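Local coordinates for protein Udp-n-acetylglucosamine pyrophosphorylase (Trypanosoma brucei, PDB 4BQH) that probably catalyses the closing step of UDP-N-acetylglucosamine biosynthesis, in which UTP and N-acetylglucosamine 1-phosphate react with release of diphosphate, at residues A[300-305]-A[422-427]; A[309-314]-A[351-356]. All coordinates share one frame; numbering follows the deposited sequence.

Contact 1 (A[300-305]-A[422-427]); sequences EEAHVV and AFRIMQ
Glu300 and Arg424 carry the charged part of this contact, where strands 304-309 and 423-427 start to run parallel in the central sheet of a GT-A-like nucleotidyltransferase. Glu300 OE1 takes an almost straight salt-bridging bond from Arg424 NE (2.9 Å, 174°), in the guanidinium plane but well out of the carboxylate plane, on its anti side. Both chains bend at their second torsion (-66° in Glu300, -73° in Arg424) and cross at about a right angle. A water donates to Glu300 O and OE1 and accepts from Arg424 NH2, while NH1 turns back to Phe423 O and also reaches Ser420 O. Among backbone bonds, Ala422 O receives two, from His303 N (2.8 Å) and Val304 N (3.2 Å), and Arg424 N gives one to Val304 O. Among apolar contacts, Val304 CG1 lies 3.7 Å from Phe423 CD1, Val305 CG1 packs on Met426 CB, and Ala422 CB meets the His303 ring at its edge, 3.6 Å from CD2. ND1 and NE2 of that ring bond to Ser363 OG and Asp414 OD1. The guanidinium thus has a partner on each nitrogen, which fixes its rotation and probably keeps its charge compensated where helix 291-300 gives way to the strand.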
# COMPACT_ATOMS: atom_id res chain seq x y z
N GLU A 300 -14.90 8.96 12.79
CA GLU A 300 -16.00 8.10 12.28
C GLU A 300 -16.19 6.80 13.07
O GLU A 300 -17.20 6.11 12.89
CB GLU A 300 -15.80 7.77 10.79
CG GLU A 300 -15.87 9.00 9.88
CD GLU A 300 -17.26 9.67 9.83
OE1 GLU A 300 -18.29 8.96 9.84
OE2 GLU A 300 -17.33 10.90 9.74
N GLU A 301 -15.24 6.50 13.94
CA GLU A 301 -15.14 5.21 14.63
C GLU A 301 -15.13 4.07 13.59
O GLU A 301 -15.76 3.03 13.77
CB GLU A 301 -16.27 5.03 15.67
CG GLU A 301 -16.27 6.12 16.74
CD GLU A 301 -17.55 6.10 17.57
OE1 GLU A 301 -17.63 5.29 18.51
OE2 GLU A 301 -18.45 6.90 17.27
N ALA A 302 -14.38 4.27 12.50
CA ALA A 302 -14.28 3.30 11.42
C ALA A 302 -13.24 2.23 11.74
O ALA A 302 -12.21 2.52 12.41
CB ALA A 302 -13.92 4.01 10.12
N HIS A 303 -13.52 1.00 11.32
CA HIS A 303 -12.53 -0.09 11.35
C HIS A 303 -11.81 -0.22 10.01
O HIS A 303 -10.69 -0.72 9.95
CB HIS A 303 -13.21 -1.39 11.74
CG HIS A 303 -13.53 -1.47 13.21
ND1 HIS A 303 -12.57 -1.65 14.16
CD2 HIS A 303 -14.75 -1.38 13.89
CE1 HIS A 303 -13.15 -1.66 15.39
NE2 HIS A 303 -14.49 -1.51 15.22
N VAL A 304 -12.46 0.23 8.94
CA VAL A 304 -11.81 0.31 7.61
C VAL A 304 -12.17 1.65 6.97
O VAL A 304 -13.36 1.98 6.89
CB VAL A 304 -12.28 -0.82 6.67
CG1 VAL A 304 -11.75 -0.57 5.23
CG2 VAL A 304 -11.80 -2.17 7.18
N VAL A 305 -11.16 2.38 6.49
CA VAL A 305 -11.39 3.52 5.60
C VAL A 305 -10.62 3.24 4.32
O VAL A 305 -9.45 2.85 4.39
CB VAL A 305 -10.91 4.86 6.19
CG1 VAL A 305 -11.34 6.00 5.28
CG2 VAL A 305 -11.51 5.09 7.58
N ALA A 422 -19.07 0.58 10.11
CA ALA A 422 -17.69 0.89 10.48
C ALA A 422 -16.77 0.89 9.25
O ALA A 422 -15.54 0.82 9.37
CB ALA A 422 -17.20 -0.09 11.55
N PHE A 423 -17.40 0.97 8.07
CA PHE A 423 -16.69 1.15 6.78
C PHE A 423 -16.90 2.56 6.22
O PHE A 423 -18.04 3.03 6.12
CB PHE A 423 -17.18 0.09 5.77
CG PHE A 423 -16.50 0.19 4.42
CD1 PHE A 423 -15.33 -0.53 4.18
CD2 PHE A 423 -17.01 0.97 3.41
CE1 PHE A 423 -14.70 -0.47 2.95
CE2 PHE A 423 -16.40 1.04 2.16
CZ PHE A 423 -15.23 0.32 1.94
N ARG A 424 -15.81 3.24 5.87
CA ARG A 424 -15.93 4.58 5.29
C ARG A 424 -15.09 4.71 4.02
O ARG A 424 -14.05 4.05 3.85
CB ARG A 424 -15.49 5.65 6.29
CG ARG A 424 -16.33 5.73 7.58
CD ARG A 424 -17.68 6.34 7.24
NE ARG A 424 -18.54 6.46 8.43
CZ ARG A 424 -19.43 5.56 8.83
NH1 ARG A 424 -19.58 4.40 8.18
NH2 ARG A 424 -20.16 5.81 9.92
N ILE A 425 -15.56 5.57 3.13
CA ILE A 425 -14.85 5.93 1.90
C ILE A 425 -14.39 7.38 2.03
O ILE A 425 -15.16 8.25 2.48
CB ILE A 425 -15.81 5.86 0.70
CG1 ILE A 425 -16.10 4.38 0.38
CG2 ILE A 425 -15.21 6.60 -0.52
CD1 ILE A 425 -17.27 4.16 -0.58
N MET A 426 -13.14 7.64 1.62
CA MET A 426 -12.64 9.01 1.49
C MET A 426 -12.23 9.20 0.02
O MET A 426 -11.29 8.58 -0.45
CB MET A 426 -11.46 9.25 2.45
CG MET A 426 -10.98 10.71 2.47
SD MET A 426 -9.82 10.97 3.84
CE MET A 426 -8.38 10.27 3.21
N GLN A 427 -13.01 10.01 -0.70
CA GLN A 427 -12.76 10.25 -2.12
C GLN A 427 -11.74 11.39 -2.21
O GLN A 427 -12.01 12.48 -1.73
CB GLN A 427 -14.06 10.61 -2.84
CG GLN A 427 -13.91 10.86 -4.35
CD GLN A 427 -14.30 9.67 -5.21
OE1 GLN A 427 -13.83 8.54 -5.01
NE2 GLN A 427 -15.17 9.91 -6.20
O HOH W 1 -19.63 7.51 12.16

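Contact 2 (A[309-314]-A[351-356])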
# COMPACT_ATOMS: atom_id res chain seq x y z
N CYS A 309 -10.77 7.36 -5.89
CA CYS A 309 -10.71 8.53 -6.78
C CYS A 309 -11.84 8.43 -7.82
O CYS A 309 -12.22 7.32 -8.19
CB CYS A 309 -9.36 8.53 -7.52
SG CYS A 309 -7.97 8.81 -6.40
N PRO A 310 -12.34 9.57 -8.32
CA PRO A 310 -13.24 9.49 -9.47
C PRO A 310 -12.57 8.75 -10.65
O PRO A 310 -11.35 8.86 -10.83
CB PRO A 310 -13.49 10.96 -9.85
CG PRO A 310 -12.98 11.79 -8.71
CD PRO A 310 -12.00 10.96 -7.94
N LYS A 311 -13.34 8.02 -11.44
CA LYS A 311 -12.78 7.38 -12.64
C LYS A 311 -12.36 8.44 -13.66
O LYS A 311 -12.98 9.50 -13.74
CB LYS A 311 -13.77 6.41 -13.30
CG LYS A 311 -14.21 5.28 -12.36
CD LYS A 311 -14.26 3.93 -13.05
CE LYS A 311 -14.94 3.95 -14.41
NZ LYS A 311 -15.01 2.63 -15.09
N ARG A 312 -11.31 8.14 -14.43
CA ARG A 312 -10.84 9.05 -15.47
C ARG A 312 -11.81 9.15 -16.65
O ARG A 312 -11.90 10.19 -17.34
CB ARG A 312 -9.43 8.64 -15.92
CG ARG A 312 -8.35 9.29 -15.08
CD ARG A 312 -8.08 10.71 -15.58
NE ARG A 312 -7.79 11.61 -14.47
CZ ARG A 312 -6.57 11.92 -14.07
NH1 ARG A 312 -5.52 11.42 -14.71
NH2 ARG A 312 -6.40 12.74 -13.03
N GLY A 313 -12.55 8.07 -16.87
CA GLY A 313 -13.66 8.05 -17.83
C GLY A 313 -14.35 6.71 -17.64
O GLY A 313 -13.84 5.86 -16.92
N PRO A 314 -15.49 6.50 -18.32
CA PRO A 314 -16.30 5.28 -18.12
C PRO A 314 -15.55 3.97 -18.38
O PRO A 314 -15.82 2.97 -17.71
CB PRO A 314 -17.49 5.47 -19.09
CG PRO A 314 -17.00 6.48 -20.09
CD PRO A 314 -16.10 7.40 -19.32
N LYS A 351 -22.35 6.92 -11.95
CA LYS A 351 -22.98 6.41 -10.73
C LYS A 351 -21.98 5.61 -9.89
O LYS A 351 -21.99 5.70 -8.66
CB LYS A 351 -24.19 5.52 -11.09
CG LYS A 351 -25.39 6.31 -11.63
CD LYS A 351 -26.58 5.39 -11.92
CE LYS A 351 -27.77 6.17 -12.47
NZ LYS A 351 -28.76 5.27 -13.13
N PHE A 352 -21.12 4.85 -10.57
CA PHE A 352 -20.07 4.08 -9.87
C PHE A 352 -18.76 4.81 -10.09
O PHE A 352 -18.10 4.62 -11.10
CB PHE A 352 -19.98 2.67 -10.43
CG PHE A 352 -21.16 1.80 -10.08
CD1 PHE A 352 -21.14 1.03 -8.91
CD2 PHE A 352 -22.27 1.73 -10.92
CE1 PHE A 352 -22.21 0.21 -8.59
CE2 PHE A 352 -23.35 0.90 -10.59
CZ PHE A 352 -23.32 0.15 -9.43
N ASN A 353 -18.41 5.66 -9.13
CA ASN A 353 -17.34 6.63 -9.36
C ASN A 353 -16.31 6.65 -8.23
O ASN A 353 -15.59 7.63 -8.05
CB ASN A 353 -17.96 8.03 -9.54
CG ASN A 353 -17.03 8.99 -10.26
OD1 ASN A 353 -16.26 8.59 -11.15
ND2 ASN A 353 -17.13 10.27 -9.92
N CYS A 354 -16.23 5.57 -7.45
CA CYS A 354 -15.20 5.49 -6.39
C CYS A 354 -14.21 4.41 -6.78
O CYS A 354 -14.39 3.25 -6.40
CB CYS A 354 -15.83 5.21 -5.02
SG CYS A 354 -16.89 6.55 -4.45
N ALA A 355 -13.21 4.78 -7.56
CA ALA A 355 -12.20 3.81 -8.03
C ALA A 355 -11.19 3.44 -6.94
O ALA A 355 -10.69 4.29 -6.19
CB ALA A 355 -11.47 4.35 -9.26
N ASN A 356 -10.88 2.14 -6.87
CA ASN A 356 -9.96 1.59 -5.90
C ASN A 356 -8.51 1.95 -6.23
O ASN A 356 -7.98 1.52 -7.24
CB ASN A 356 -10.15 0.06 -5.88
CG ASN A 356 -9.22 -0.61 -4.89
OD1 ASN A 356 -8.85 -0.01 -3.87
ND2 ASN A 356 -8.83 -1.84 -5.17
O HOH W 2 -15.53 10.10 -13.23
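Cys309 and Ala355 form an antiparallel hydrogen-bonded pair at the end of strand 304-309, where strand 355-357 joins the mixed sheet of the GT-A-like domain. This is the tight side of the contact. Cys309 N donates to Ala355 O (3.1 Å), and Ala355 N returns a bond to Cys309 O (2.8 Å). The methyl of Ala355 lies close to that same carbonyl, with CB 3.2 Å from Cys309 O, and Val318 packs against it as well. Pro310, which has no N-H, adds a CA-H...O contact: its CA directs its hydrogen at Asn353 O (3.3 Å, 164°).

Beyond the proline the two segments separate, and side chains and water take over. Asn353 CG stands anti to its own N (chi1 -159°), which carries the amide across to the other segment; ND2 lies beside Pro310 CB, and OD1 accepts from Lys311 N (3.0 Å), the donor sitting above the carbonyl plane. From here the loop turns away from 351-356. Lys311 CG still packs 4.2 Å from Ala355 CB, but the chain, bent at its second and third torsions, then leads away past Val318 and Val320 and ends with NZ bonded to Pro314 O within its own loop. On this looser side a water bridges the segments, donating to both Lys311 O and Asn353 OD1 at 2.7 Å.

Following the chain from its N terminus, helix 291-300 leads into contact 1 and then into strand 304-309, whose far end begins contact 2. The chain runs on through strands 320-324 and 327-331 and returns at 351-356, so contact 2 closes the inner loop. Strands 359-363, 381-387 and 394-400 follow before 422-427 closes the outer loop of contact 1; the two nest without crossing. Strand 304-309 pairs with 423-427 in parallel and with 355-357 antiparallel, joining both closures in one sheet. The centres lie about 18 Å apart, yet Gln427 links them, its NE2 probably hydrogen-bonded to Asn353 O at 3.0 Å.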